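Local coordinates for protein putative glycosyltransferase (GalT1) (Streptococcus parasanguinis, PDB 4PHS) that binds UDP through its GT-D fold domain and probably transfers a sugar as a glycosyltransferase, at residues A[39-44]-A[55-60]; A[160-165]-A[228-233]; A[145-150]-A[167-172]; A[14-19]-A[76-81]. All blocks are in the same frame, centred on the assembly; numbering follows the deposited sequence.

Contact 1 of 4, residues A[39-44]-A[55-60]; sequences IDLMTG and KLAKRL
Selenomethionine Met42 lays its side chain against Leu60, and this pair, with Leu41 against Leu56 and Ala57, joins two helices mainly through apolar side chains, without a hydrogen bond between the segments. Met42 CG meets Leu60 CB at 3.5 Å, and its SE lies against the same residue, 3.6 Å from Leu60 C. CG and SE thus face the partner helix, and the bend at chi3 (-69°) turns CE back toward Ile39 of its own helix; a long unbranched chain can reach along its neighbour in this way. Leu41 sends CG away from its own backbone N (chi1 -150°), and CD1 thereby reaches Leu56 CD2 at 4.0 Å, the two leucines crossing at about a right angle. Ala57, with nothing beyond CB, permits the close approach of the backbones: its CA lies 4.6 Å from that of Met42, and its CB packs 3.9 Å from Leu41 O. Helix 36-42, ended by a Schellman motif at Gly44, thus lies between two neighbours: Met42 also touches Phe104 of helix 102-108, whereas Leu56 and Leu60 of helix 54-64 touch Pro207 and the UDP-binding Lys210 of helix 206-218.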
loop_
_atom_site.group_PDB
_atom_site.type_symbol
_atom_site.label_atom_id
_atom_site.label_comp_id
_atom_site.label_asym_id
_atom_site.label_seq_id
_atom_site.Cartn_x
_atom_site.Cartn_y
_atom_site.Cartn_z
ATOM N N ILE A 39 -5.220 -3.912 10.395
ATOM C CA ILE A 39 -6.166 -4.030 11.510
ATOM C C ILE A 39 -6.128 -5.440 12.111
ATOM O O ILE A 39 -6.135 -5.596 13.338
ATOM C CB ILE A 39 -7.600 -3.696 11.059
ATOM C CG1 ILE A 39 -7.633 -2.327 10.403
ATOM C CG2 ILE A 39 -8.561 -3.805 12.228
ATOM C CD1 ILE A 39 -7.312 -1.238 11.322
ATOM N N ASP A 40 -6.094 -6.459 11.249
ATOM C CA ASP A 40 -5.950 -7.852 11.683
ATOM C C ASP A 40 -4.722 -7.987 12.579
ATOM O O ASP A 40 -4.801 -8.554 13.668
ATOM C CB ASP A 40 -5.771 -8.813 10.494
ATOM C CG ASP A 40 -7.046 -9.049 9.692
ATOM O OD1 ASP A 40 -8.171 -8.949 10.232
ATOM O OD2 ASP A 40 -6.900 -9.371 8.495
ATOM N N LEU A 41 -3.590 -7.455 12.120
ATOM C CA LEU A 41 -2.328 -7.619 12.836
ATOM C C LEU A 41 -2.389 -6.877 14.173
ATOM O O LEU A 41 -1.994 -7.414 15.214
ATOM C CB LEU A 41 -1.160 -7.115 11.973
ATOM C CG LEU A 41 0.225 -7.752 12.135
ATOM C CD1 LEU A 41 0.774 -7.651 13.561
ATOM C CD2 LEU A 41 0.206 -9.200 11.665
HETATM N N MSE A 42 -2.891 -5.647 14.148
HETATM C CA MSE A 42 -2.912 -4.811 15.345
HETATM C C MSE A 42 -3.797 -5.373 16.447
HETATM O O MSE A 42 -3.546 -5.140 17.639
HETATM C CB MSE A 42 -3.371 -3.397 15.007
HETATM C CG MSE A 42 -2.280 -2.549 14.390
HETATM SE SE MSE A 42 -2.846 -0.718 14.038
HETATM C CE MSE A 42 -4.086 -1.107 12.619
ATOM N N THR A 43 -4.837 -6.099 16.047
ATOM C CA THR A 43 -5.769 -6.693 17.008
ATOM C C THR A 43 -5.389 -8.128 17.330
ATOM O O THR A 43 -6.139 -8.841 18.006
ATOM C CB THR A 43 -7.188 -6.699 16.475
ATOM O OG1 THR A 43 -7.236 -7.472 15.265
ATOM C CG2 THR A 43 -7.658 -5.278 16.211
ATOM N N GLY A 44 -4.242 -8.559 16.825
ATOM C CA GLY A 44 -3.675 -9.821 17.245
ATOM C C GLY A 44 -3.711 -11.001 16.297
ATOM O O GLY A 44 -3.505 -12.138 16.721
ATOM N N LYS A 55 5.913 -6.371 18.344
ATOM C CA LYS A 55 6.529 -5.069 18.129
ATOM C C LYS A 55 5.938 -4.410 16.884
ATOM O O LYS A 55 5.711 -3.200 16.852
ATOM C CB LYS A 55 8.050 -5.183 18.006
ATOM C CG LYS A 55 8.726 -3.824 18.003
ATOM C CD LYS A 55 10.232 -3.917 17.913
ATOM C CE LYS A 55 10.815 -2.533 17.702
ATOM N NZ LYS A 55 10.067 -1.821 16.619
ATOM N N LEU A 56 5.697 -5.222 15.864
ATOM C CA LEU A 56 5.037 -4.740 14.660
ATOM C C LEU A 56 3.650 -4.213 15.013
ATOM O O LEU A 56 3.285 -3.107 14.607
ATOM C CB LEU A 56 4.943 -5.848 13.617
ATOM C CG LEU A 56 4.091 -5.540 12.372
ATOM C CD1 LEU A 56 4.633 -4.334 11.632
ATOM C CD2 LEU A 56 4.063 -6.734 11.458
ATOM N N ALA A 57 2.892 -4.999 15.776
ATOM C CA ALA A 57 1.577 -4.569 16.237
ATOM C C ALA A 57 1.620 -3.232 16.977
ATOM O O ALA A 57 0.805 -2.345 16.701
ATOM C CB ALA A 57 0.905 -5.657 17.091
ATOM N N LYS A 58 2.569 -3.071 17.904
ATOM C CA LYS A 58 2.684 -1.794 18.606
ATOM C C LYS A 58 3.055 -0.632 17.675
ATOM O O LYS A 58 2.457 0.436 17.752
ATOM C CB LYS A 58 3.692 -1.868 19.749
ATOM C CG LYS A 58 3.800 -0.549 20.514
ATOM C CD LYS A 58 4.999 -0.526 21.431
ATOM C CE LYS A 58 5.206 -1.891 22.048
ATOM N NZ LYS A 58 6.045 -1.838 23.276
ATOM N N ARG A 59 4.047 -0.842 16.806
ATOM C CA ARG A 59 4.457 0.193 15.861
ATOM C C ARG A 59 3.287 0.674 14.992
ATOM O O ARG A 59 3.069 1.877 14.858
ATOM C CB ARG A 59 5.616 -0.291 14.984
ATOM C CG ARG A 59 6.968 -0.411 15.711
ATOM C CD ARG A 59 7.463 0.920 16.263
ATOM N NE ARG A 59 7.904 1.839 15.221
ATOM C CZ ARG A 59 7.339 3.021 14.988
ATOM N NH1 ARG A 59 6.316 3.416 15.725
ATOM N NH2 ARG A 59 7.788 3.800 14.018
ATOM N N LEU A 60 2.544 -0.272 14.419
ATOM C CA LEU A 60 1.380 0.043 13.595
ATOM C C LEU A 60 0.375 0.903 14.358
ATOM O O LEU A 60 -0.114 1.905 13.829
ATOM C CB LEU A 60 0.713 -1.235 13.084
ATOM C CG LEU A 60 1.491 -2.079 12.078
ATOM C CD1 LEU A 60 0.721 -3.365 11.748
ATOM C CD2 LEU A 60 1.757 -1.261 10.823
#

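Contact 2 of 4, residues A[160-165]-A[228-233]; sequences VGNDLF and HIDSEY. With UDP (uridine-5'-diphosphate), chain B.
Tyr233 reaches from helix 229-237 into the loop 160-165 and is met there by three successive residues. Its CG stands anti to the backbone N (chi1 -168°), turning the ring toward the loop. CB carries the ring to Leu164, whose CD1 sits over one face, 4.0 Å from the centroid and 12° off the normal, a CH-pi contact with Tyr233 CG and CD1 nearest. Farther round, CD2 lies 3.9 Å from Leu164 CB and also meets the amide of Asn162. CE2 and CZ pass beside Asp163 OD1, which lies at the ring edge, and the tip ends in a very short bond, OH to Asp163 OD1 at 2.5 Å. Lys140 is a further partner of that hydroxyl. A branched leucine covers a ring face well, while aspartate gives the phenol an acceptor.

Asn162 serves both sides of the contact. Its OD1 accepts from Leu164 N, in the carbonyl plane and on a lone pair, making an Asx turn; its ND2 donates to Asp230 OD1 at 3.0 Å and also bonds Glu234. Asp230 OD1 is met on the syn side but 29° out of the carboxylate plane and takes Gly159 N as well, while OD2 pairs with Lys249.

At the N-cap of the same helix, His228 N and ND1 donate to O1B and O3B of the UDP beta-phosphate, and C5' lies over the ring face. The chemistry implies a helix whose start is held to the loop by polar groups, with Asp230 and Tyr233 buried, while its N-terminus, where the helix dipole probably helps, receives the beta-phosphate.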
loop_
_atom_site.group_PDB
_atom_site.type_symbol
_atom_site.label_atom_id
_atom_site.label_comp_id
_atom_site.label_asym_id
_atom_site.label_seq_id
_atom_site.Cartn_x
_atom_site.Cartn_y
_atom_site.Cartn_z
ATOM N N VAL A 160 7.404 -4.716 -13.389
ATOM C CA VAL A 160 8.141 -5.614 -14.262
ATOM C C VAL A 160 7.207 -6.147 -15.347
ATOM O O VAL A 160 6.143 -6.692 -15.048
ATOM C CB VAL A 160 8.764 -6.781 -13.486
ATOM C CG1 VAL A 160 9.522 -7.694 -14.446
ATOM C CG2 VAL A 160 9.696 -6.245 -12.435
ATOM N N GLY A 161 7.593 -5.986 -16.604
ATOM C CA GLY A 161 6.751 -6.445 -17.692
ATOM C C GLY A 161 5.631 -5.491 -18.060
ATOM O O GLY A 161 4.762 -5.830 -18.865
ATOM N N ASN A 162 5.643 -4.291 -17.483
ATOM C CA ASN A 162 4.702 -3.248 -17.877
ATOM C C ASN A 162 5.348 -1.860 -17.850
ATOM O O ASN A 162 6.521 -1.724 -17.477
ATOM C CB ASN A 162 3.411 -3.306 -17.032
ATOM C CG ASN A 162 3.653 -3.057 -15.555
ATOM O OD1 ASN A 162 4.107 -1.982 -15.163
ATOM N ND2 ASN A 162 3.270 -4.025 -14.721
ATOM N N ASP A 163 4.608 -0.824 -18.236
ATOM C CA ASP A 163 5.210 0.504 -18.342
ATOM C C ASP A 163 4.947 1.427 -17.162
ATOM O O ASP A 163 5.138 2.641 -17.276
ATOM C CB ASP A 163 4.774 1.195 -19.636
ATOM C CG ASP A 163 3.281 1.427 -19.702
ATOM O OD1 ASP A 163 2.576 1.197 -18.698
ATOM O OD2 ASP A 163 2.804 1.865 -20.770
ATOM N N LEU A 164 4.546 0.863 -16.018
ATOM C CA LEU A 164 4.154 1.686 -14.870
ATOM C C LEU A 164 5.193 2.736 -14.496
ATOM O O LEU A 164 4.841 3.898 -14.256
ATOM C CB LEU A 164 3.825 0.806 -13.670
ATOM C CG LEU A 164 3.299 1.457 -12.395
ATOM C CD1 LEU A 164 2.041 2.271 -12.654
ATOM C CD2 LEU A 164 3.061 0.362 -11.358
ATOM N N PHE A 165 6.467 2.335 -14.474
ATOM C CA PHE A 165 7.541 3.235 -14.073
ATOM C C PHE A 165 8.458 3.646 -15.211
ATOM O O PHE A 165 9.618 3.992 -14.972
ATOM C CB PHE A 165 8.384 2.588 -12.966
ATOM C CG PHE A 165 7.593 2.189 -11.749
ATOM C CD1 PHE A 165 6.960 3.145 -10.955
ATOM C CD2 PHE A 165 7.520 0.855 -11.372
ATOM C CE1 PHE A 165 6.224 2.784 -9.842
ATOM C CE2 PHE A 165 6.794 0.474 -10.231
ATOM C CZ PHE A 165 6.154 1.431 -9.461
ATOM N N HIS A 228 -0.118 -2.913 -3.396
ATOM C CA HIS A 228 -0.463 -3.737 -4.563
ATOM C C HIS A 228 -0.716 -2.967 -5.861
ATOM O O HIS A 228 -1.425 -3.471 -6.741
ATOM C CB HIS A 228 -1.694 -4.590 -4.218
ATOM C CG HIS A 228 -1.371 -5.845 -3.458
ATOM N ND1 HIS A 228 -1.958 -6.150 -2.253
ATOM C CD2 HIS A 228 -0.567 -6.890 -3.767
ATOM C CE1 HIS A 228 -1.490 -7.313 -1.823
ATOM N NE2 HIS A 228 -0.659 -7.788 -2.723
ATOM N N ILE A 229 -0.152 -1.764 -5.996
ATOM C CA ILE A 229 -0.381 -0.974 -7.204
ATOM C C ILE A 229 -0.107 -1.751 -8.493
ATOM O O ILE A 229 -0.815 -1.573 -9.478
ATOM C CB ILE A 229 0.410 0.365 -7.165
ATOM C CG1 ILE A 229 -0.001 1.259 -8.332
ATOM C CG2 ILE A 229 1.931 0.126 -7.208
ATOM C CD1 ILE A 229 0.642 2.620 -8.296
ATOM N N ASP A 230 0.889 -2.631 -8.488
ATOM C CA ASP A 230 1.231 -3.345 -9.714
ATOM C C ASP A 230 0.118 -4.288 -10.150
ATOM O O ASP A 230 -0.171 -4.397 -11.340
ATOM C CB ASP A 230 2.531 -4.136 -9.570
ATOM C CG ASP A 230 2.882 -4.875 -10.830
ATOM O OD1 ASP A 230 3.516 -4.279 -11.723
ATOM O OD2 ASP A 230 2.476 -6.041 -10.946
ATOM N N SER A 231 -0.515 -4.962 -9.195
ATOM C CA SER A 231 -1.604 -5.879 -9.538
ATOM C C SER A 231 -2.745 -5.127 -10.165
ATOM O O SER A 231 -3.292 -5.542 -11.196
ATOM C CB SER A 231 -2.123 -6.641 -8.327
ATOM O OG SER A 231 -1.155 -7.527 -7.816
ATOM N N GLU A 232 -3.114 -4.014 -9.545
ATOM C CA GLU A 232 -4.204 -3.204 -10.053
ATOM C C GLU A 232 -3.867 -2.636 -11.426
ATOM O O GLU A 232 -4.731 -2.578 -12.289
ATOM C CB GLU A 232 -4.522 -2.095 -9.056
ATOM C CG GLU A 232 -5.083 -2.610 -7.732
ATOM C CD GLU A 232 -6.594 -2.586 -7.713
ATOM O OE1 GLU A 232 -7.180 -2.185 -8.735
ATOM O OE2 GLU A 232 -7.195 -2.966 -6.683
ATOM N N TYR A 233 -2.622 -2.216 -11.628
ATOM C CA TYR A 233 -2.216 -1.717 -12.943
ATOM C C TYR A 233 -2.277 -2.819 -13.987
ATOM O O TYR A 233 -2.731 -2.574 -15.108
ATOM C CB TYR A 233 -0.815 -1.092 -12.929
ATOM C CG TYR A 233 -0.494 -0.316 -14.198
ATOM C CD1 TYR A 233 -1.213 0.816 -14.543
ATOM C CD2 TYR A 233 0.550 -0.709 -15.031
ATOM C CE1 TYR A 233 -0.919 1.533 -15.711
ATOM C CE2 TYR A 233 0.852 -0.007 -16.190
ATOM C CZ TYR A 233 0.117 1.119 -16.517
ATOM O OH TYR A 233 0.415 1.816 -17.670
HETATM N N1 UDP B . 4.835 -8.027 0.625
HETATM C C2 UDP B . 6.119 -8.506 0.659
HETATM N N3 UDP B . 6.621 -9.042 1.824
HETATM C C4 UDP B . 5.831 -9.106 2.963
HETATM C C5 UDP B . 4.536 -8.600 2.930
HETATM C C6 UDP B . 4.008 -8.197 1.703
HETATM O O2 UDP B . 6.821 -8.454 -0.352
HETATM O O4 UDP B . 6.280 -9.585 4.011
HETATM C "C1'" UDP B . 4.356 -7.379 -0.614
HETATM C "C2'" UDP B . 3.433 -8.165 -1.513
HETATM O "O2'" UDP B . 4.136 -9.094 -2.319
HETATM C "C3'" UDP B . 2.828 -7.034 -2.338
HETATM C "C4'" UDP B . 2.770 -5.872 -1.349
HETATM O "O4'" UDP B . 3.596 -6.234 -0.250
HETATM O "O3'" UDP B . 3.680 -6.671 -3.413
HETATM C "C5'" UDP B . 1.363 -5.567 -0.846
HETATM O "O5'" UDP B . 1.436 -4.565 0.156
HETATM P PA UDP B . 0.128 -4.085 0.946
HETATM O O1A UDP B . 0.478 -2.814 1.635
HETATM O O2A UDP B . -0.456 -5.155 1.781
HETATM O O3A UDP B . -0.859 -3.799 -0.311
HETATM P PB UDP B . -2.327 -3.121 -0.423
HETATM O O1B UDP B . -2.204 -2.233 -1.586
HETATM O O2B UDP B . -2.722 -2.446 0.845
HETATM O O3B UDP B . -3.270 -4.247 -0.760
#

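Contact 3 of 4, residues A[145-150]-A[167-172]; sequences GKDLLI and AASSIK
Strands 147-153 and 170-176 run side by side in a parallel pair at the middle of the five-stranded sheet, and Leu148 pairs with Ile171 in register, flanked by Asp147 with Ser170 and Leu149 with Lys172. The segment axes approach to 4.7 Å with a crossing angle of -22°, the gentle twist of a parallel sheet.

Backbone hydrogen bonds form the ladder. Leu148 uses both its polar atoms, N to Ser170 O and O from Lys172 N, the latter 2.9 Å; Ile150 N then donates to Lys172 O nearly along the C=O axis. Ahead of the strands, Gly145 N reaches Ala167 O and Ser169 N reaches Lys146 O at 2.8 Å, so the pairing extends into the loops. Gly145 has positive phi, easily adopted without a side chain.

Most apolar contacts lie on the face bearing Leu148 and Ile171. Leu148 CD1 presses on Ala168 CB at 3.6 Å, where alanine's single methyl meets the leucine branch, and it also touches Ile171 CG1. Ile150 CD1 meets Ile171 CG2 at 3.9 Å; beta-branched residues suit extended strands. Leu148 and Ile150 go on to Leu202 and Met204 of strand 200-204, respectively.

On the other face Leu149 and Lys172 share the surface with the polar pair Asp147 and Ser170. Ser170 OG, placed between the backbone N and carbonyl carbon (chi1 74°), points at Asp147 and is also bonded by Arg199, whose charge would probably steady the nearby carboxylate. The hydroxyl donates to Asp147 OD1 at 2.6 Å, coming from above the carboxylate plane, 39° out of it.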
loop_
_atom_site.group_PDB
_atom_site.type_symbol
_atom_site.label_atom_id
_atom_site.label_comp_id
_atom_site.label_asym_id
_atom_site.label_seq_id
_atom_site.Cartn_x
_atom_site.Cartn_y
_atom_site.Cartn_z
ATOM N N GLY A 145 10.357 11.396 -13.938
ATOM C CA GLY A 145 11.606 12.131 -13.788
ATOM C C GLY A 145 12.354 11.945 -12.479
ATOM O O GLY A 145 13.387 12.580 -12.251
ATOM N N LYS A 146 11.843 11.078 -11.604
ATOM C CA LYS A 146 12.494 10.844 -10.317
ATOM C C LYS A 146 13.453 9.654 -10.351
ATOM O O LYS A 146 13.251 8.686 -11.098
ATOM C CB LYS A 146 11.450 10.583 -9.223
ATOM C CG LYS A 146 10.407 11.669 -9.048
ATOM C CD LYS A 146 11.045 12.979 -8.642
ATOM C CE LYS A 146 9.989 14.008 -8.256
ATOM N NZ LYS A 146 10.524 15.391 -8.300
ATOM N N ASP A 147 14.494 9.725 -9.536
ATOM C CA ASP A 147 15.289 8.543 -9.260
ATOM C C ASP A 147 14.582 7.806 -8.135
ATOM O O ASP A 147 14.305 8.380 -7.073
ATOM C CB ASP A 147 16.718 8.903 -8.865
ATOM C CG ASP A 147 17.502 9.506 -10.019
ATOM O OD1 ASP A 147 17.478 8.923 -11.129
ATOM O OD2 ASP A 147 18.123 10.573 -9.812
ATOM N N LEU A 148 14.265 6.540 -8.382
ATOM C CA LEU A 148 13.491 5.765 -7.415
ATOM C C LEU A 148 14.303 4.716 -6.676
ATOM O O LEU A 148 15.204 4.090 -7.240
ATOM C CB LEU A 148 12.345 5.038 -8.113
ATOM C CG LEU A 148 11.292 5.878 -8.819
ATOM C CD1 LEU A 148 10.267 4.976 -9.537
ATOM C CD2 LEU A 148 10.618 6.788 -7.805
ATOM N N LEU A 149 13.948 4.529 -5.408
ATOM C CA LEU A 149 14.321 3.345 -4.656
ATOM C C LEU A 149 13.035 2.603 -4.360
ATOM O O LEU A 149 12.167 3.127 -3.669
ATOM C CB LEU A 149 15.007 3.703 -3.343
ATOM C CG LEU A 149 15.371 2.493 -2.479
ATOM C CD1 LEU A 149 16.297 1.551 -3.224
ATOM C CD2 LEU A 149 16.013 2.935 -1.168
ATOM N N ILE A 150 12.914 1.396 -4.909
ATOM C CA ILE A 150 11.736 0.564 -4.682
ATOM C C ILE A 150 12.111 -0.531 -3.702
ATOM O O ILE A 150 13.057 -1.292 -3.943
ATOM C CB ILE A 150 11.233 -0.051 -5.996
ATOM C CG1 ILE A 150 10.578 1.027 -6.857
ATOM C CG2 ILE A 150 10.229 -1.163 -5.700
ATOM C CD1 ILE A 150 10.119 0.540 -8.216
ATOM N N ALA A 167 8.795 6.194 -16.934
ATOM C CA ALA A 167 9.286 7.574 -16.940
ATOM C C ALA A 167 10.156 7.959 -15.744
ATOM O O ALA A 167 10.600 9.105 -15.641
ATOM C CB ALA A 167 8.124 8.553 -17.113
ATOM N N ALA A 168 10.409 7.005 -14.846
ATOM C CA ALA A 168 11.367 7.217 -13.759
ATOM C C ALA A 168 12.753 7.319 -14.365
ATOM O O ALA A 168 13.080 6.564 -15.277
ATOM C CB ALA A 168 11.312 6.068 -12.770
ATOM N N SER A 169 13.572 8.238 -13.864
ATOM C CA SER A 169 14.907 8.437 -14.429
ATOM C C SER A 169 15.802 7.239 -14.168
ATOM O O SER A 169 16.638 6.872 -14.993
ATOM C CB SER A 169 15.566 9.695 -13.863
ATOM O OG SER A 169 14.816 10.852 -14.166
ATOM N N SER A 170 15.636 6.648 -12.993
ATOM C CA SER A 170 16.381 5.453 -12.643
ATOM C C SER A 170 15.607 4.722 -11.582
ATOM O O SER A 170 14.789 5.318 -10.875
ATOM C CB SER A 170 17.778 5.795 -12.121
ATOM O OG SER A 170 17.744 6.330 -10.810
ATOM N N ILE A 171 15.843 3.421 -11.503
ATOM C CA ILE A 171 15.249 2.599 -10.459
ATOM C C ILE A 171 16.309 1.722 -9.809
ATOM O O ILE A 171 17.044 1.019 -10.497
ATOM C CB ILE A 171 14.126 1.701 -11.018
ATOM C CG1 ILE A 171 13.012 2.547 -11.649
ATOM C CG2 ILE A 171 13.570 0.807 -9.921
ATOM C CD1 ILE A 171 12.001 1.737 -12.438
ATOM N N LYS A 172 16.393 1.784 -8.486
ATOM C CA LYS A 172 17.142 0.807 -7.713
ATOM C C LYS A 172 16.112 0.065 -6.873
ATOM O O LYS A 172 15.147 0.667 -6.405
ATOM C CB LYS A 172 18.162 1.490 -6.791
ATOM C CG LYS A 172 19.220 2.293 -7.529
ATOM C CD LYS A 172 19.985 1.408 -8.476
ATOM C CE LYS A 172 21.021 2.205 -9.245
ATOM N NZ LYS A 172 21.594 1.392 -10.356
#

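Contact 4 of 4, residues A[14-19]-A[76-81]; sequences VLPILE and LPDVFS
Two waters carry the polar link between Asp78 and the segment that leads into helix 17-27, one for each carboxylate oxygen. The first donates to Asp78 OD1 at 2.7 Å and to Val14 O at 2.9 Å. The second donates to Asp78 OD2, also at 2.7 Å, and accepts a weak bond from Ile17 N, in the first turn of that helix. Asp78 stretches its CG away from the backbone N (chi1 -169°), which carries the carboxylate across to the other segment. Arg85 forms a salt bridge with OD2, so the negative charge has a direct partner besides the waters.

Apolar atoms surround this group. Val14 puts CG1 against the carboxylate carbon, Asp78 CG, at 3.7 Å, while CG2 lies 4.2 Å from Leu76 CB and approaches the edge of the Phe80 ring. CG1 thus faces the acid and CG2 faces Leu76, Pro77 and Phe80. Pro16, at the N-cap position, lies beside the acid with CA 3.4 Å from Asp78 OD2; its ring restrains the backbone just where the helix starts.

The chain turns at Asp78 itself, the centre of an inverse gamma turn, and Tyr86 binds its carbonyl oxygen. Leu76 closes strand 72-76, the middle strand of the three-stranded parallel sheet, at the C-terminal end where parallel alpha/beta folds commonly bind ligands; the Pro77 side chain lies about 8 Å from UDP at the nearest atoms.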
loop_
_atom_site.group_PDB
_atom_site.type_symbol
_atom_site.label_atom_id
_atom_site.label_comp_id
_atom_site.label_asym_id
_atom_site.label_seq_id
_atom_site.Cartn_x
_atom_site.Cartn_y
_atom_site.Cartn_z
ATOM N N VAL A 14 -12.142 10.333 4.814
ATOM C CA VAL A 14 -11.029 9.952 3.950
ATOM C C VAL A 14 -11.051 10.802 2.678
ATOM O O VAL A 14 -12.110 10.974 2.063
ATOM C CB VAL A 14 -11.134 8.448 3.581
ATOM C CG1 VAL A 14 -10.162 8.086 2.453
ATOM C CG2 VAL A 14 -10.909 7.584 4.816
ATOM N N LEU A 15 -9.899 11.348 2.292
ATOM C CA LEU A 15 -9.753 11.974 0.976
ATOM C C LEU A 15 -9.674 10.874 -0.075
ATOM O O LEU A 15 -8.769 10.050 -0.015
ATOM C CB LEU A 15 -8.458 12.789 0.914
ATOM C CG LEU A 15 -8.196 13.813 2.018
ATOM C CD1 LEU A 15 -6.778 14.326 1.930
ATOM C CD2 LEU A 15 -9.175 14.954 1.930
ATOM N N PRO A 16 -10.597 10.857 -1.049
ATOM C CA PRO A 16 -10.548 9.801 -2.070
ATOM C C PRO A 16 -9.256 9.879 -2.891
ATOM O O PRO A 16 -8.531 10.865 -2.759
ATOM C CB PRO A 16 -11.753 10.109 -2.954
ATOM C CG PRO A 16 -12.639 11.008 -2.132
ATOM C CD PRO A 16 -11.714 11.794 -1.268
ATOM N N ILE A 17 -8.992 8.866 -3.713
ATOM C CA ILE A 17 -7.712 8.725 -4.421
ATOM C C ILE A 17 -7.116 9.995 -5.045
ATOM O O ILE A 17 -5.997 10.383 -4.718
ATOM C CB ILE A 17 -7.801 7.657 -5.521
ATOM C CG1 ILE A 17 -8.177 6.297 -4.937
ATOM C CG2 ILE A 17 -6.487 7.552 -6.256
ATOM C CD1 ILE A 17 -8.550 5.265 -5.996
ATOM N N LEU A 18 -7.863 10.624 -5.954
ATOM C CA LEU A 18 -7.355 11.790 -6.676
ATOM C C LEU A 18 -7.045 12.916 -5.715
ATOM O O LEU A 18 -6.066 13.645 -5.878
ATOM C CB LEU A 18 -8.350 12.276 -7.730
ATOM C CG LEU A 18 -8.424 11.480 -9.028
ATOM C CD1 LEU A 18 -9.426 12.085 -9.991
ATOM C CD2 LEU A 18 -7.050 11.368 -9.681
ATOM N N GLU A 19 -7.890 13.051 -4.698
ATOM C CA GLU A 19 -7.703 14.077 -3.684
ATOM C C GLU A 19 -6.483 13.803 -2.793
ATOM O O GLU A 19 -5.724 14.713 -2.466
ATOM C CB GLU A 19 -8.984 14.223 -2.852
ATOM C CG GLU A 19 -10.199 14.603 -3.679
ATOM C CD GLU A 19 -9.954 15.839 -4.527
ATOM O OE1 GLU A 19 -9.376 16.803 -3.994
ATOM O OE2 GLU A 19 -10.326 15.835 -5.719
ATOM N N LEU A 76 -6.627 5.376 5.479
ATOM C CA LEU A 76 -7.553 4.328 5.898
ATOM C C LEU A 76 -8.351 3.874 4.669
ATOM O O LEU A 76 -8.396 4.577 3.664
ATOM C CB LEU A 76 -8.489 4.862 6.992
ATOM C CG LEU A 76 -7.907 4.955 8.397
ATOM C CD1 LEU A 76 -8.951 5.539 9.332
ATOM C CD2 LEU A 76 -7.488 3.596 8.898
ATOM N N PRO A 77 -8.980 2.690 4.735
ATOM C CA PRO A 77 -9.804 2.252 3.596
ATOM C C PRO A 77 -10.933 3.235 3.343
ATOM O O PRO A 77 -11.572 3.683 4.306
ATOM C CB PRO A 77 -10.346 0.896 4.063
ATOM C CG PRO A 77 -9.308 0.406 5.066
ATOM C CD PRO A 77 -8.906 1.667 5.795
ATOM N N ASP A 78 -11.151 3.583 2.079
ATOM C CA ASP A 78 -12.141 4.599 1.725
ATOM C C ASP A 78 -13.503 3.937 1.587
ATOM O O ASP A 78 -14.026 3.803 0.485
ATOM C CB ASP A 78 -11.719 5.304 0.426
ATOM C CG ASP A 78 -12.538 6.536 0.145
ATOM O OD1 ASP A 78 -13.381 6.887 0.995
ATOM O OD2 ASP A 78 -12.332 7.140 -0.925
ATOM N N VAL A 79 -14.064 3.525 2.720
ATOM C CA VAL A 79 -15.269 2.691 2.753
ATOM C C VAL A 79 -16.276 3.164 3.787
ATOM O O VAL A 79 -17.285 2.501 4.028
ATOM C CB VAL A 79 -14.921 1.210 3.094
ATOM C CG1 VAL A 79 -13.995 0.618 2.057
ATOM C CG2 VAL A 79 -14.300 1.117 4.493
ATOM N N PHE A 80 -15.999 4.307 4.401
ATOM C CA PHE A 80 -16.819 4.773 5.509
ATOM C C PHE A 80 -17.967 5.645 5.026
ATOM O O PHE A 80 -18.982 5.772 5.704
ATOM C CB PHE A 80 -15.953 5.463 6.566
ATOM C CG PHE A 80 -14.953 4.541 7.188
ATOM C CD1 PHE A 80 -15.374 3.505 8.011
ATOM C CD2 PHE A 80 -13.604 4.669 6.906
ATOM C CE1 PHE A 80 -14.459 2.625 8.572
ATOM C CE2 PHE A 80 -12.685 3.794 7.467
ATOM C CZ PHE A 80 -13.113 2.776 8.298
ATOM N N SER A 81 -17.798 6.212 3.836
ATOM C CA SER A 81 -18.867 6.893 3.127
ATOM C C SER A 81 -18.838 6.501 1.653
ATOM O O SER A 81 -17.787 6.100 1.130
ATOM C CB SER A 81 -18.726 8.397 3.291
ATOM O OG SER A 81 -18.768 8.732 4.666
HETATM O O HOH W 1 -14.251 9.410 0.997
HETATM O O HOH W 2 -10.332 6.330 -2.529
#

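In the fold
Contacts 1, 2 and 4 are buried, whereas contact 3 is only partly so, its loop end being exposed. Contact 1 joins helices mainly by apolar side chains; contact 3 is a backbone ladder in the five-stranded sheet; contact 2 mixes buried charge, amide and ring; contact 4 relies on waters at the end of the smaller sheet. Contacts 2 and 3 share the chain between strands 147-153 and 170-176 and touch through Phe165, which packs on Leu148, Ile150 and Ile171. Contacts 1 and 2 lie on opposite sides of the chain's centre, their centres 28 Å apart. Contact 2 alone holds a UDP-binding residue, His228; contact 1 borders another, Lys210.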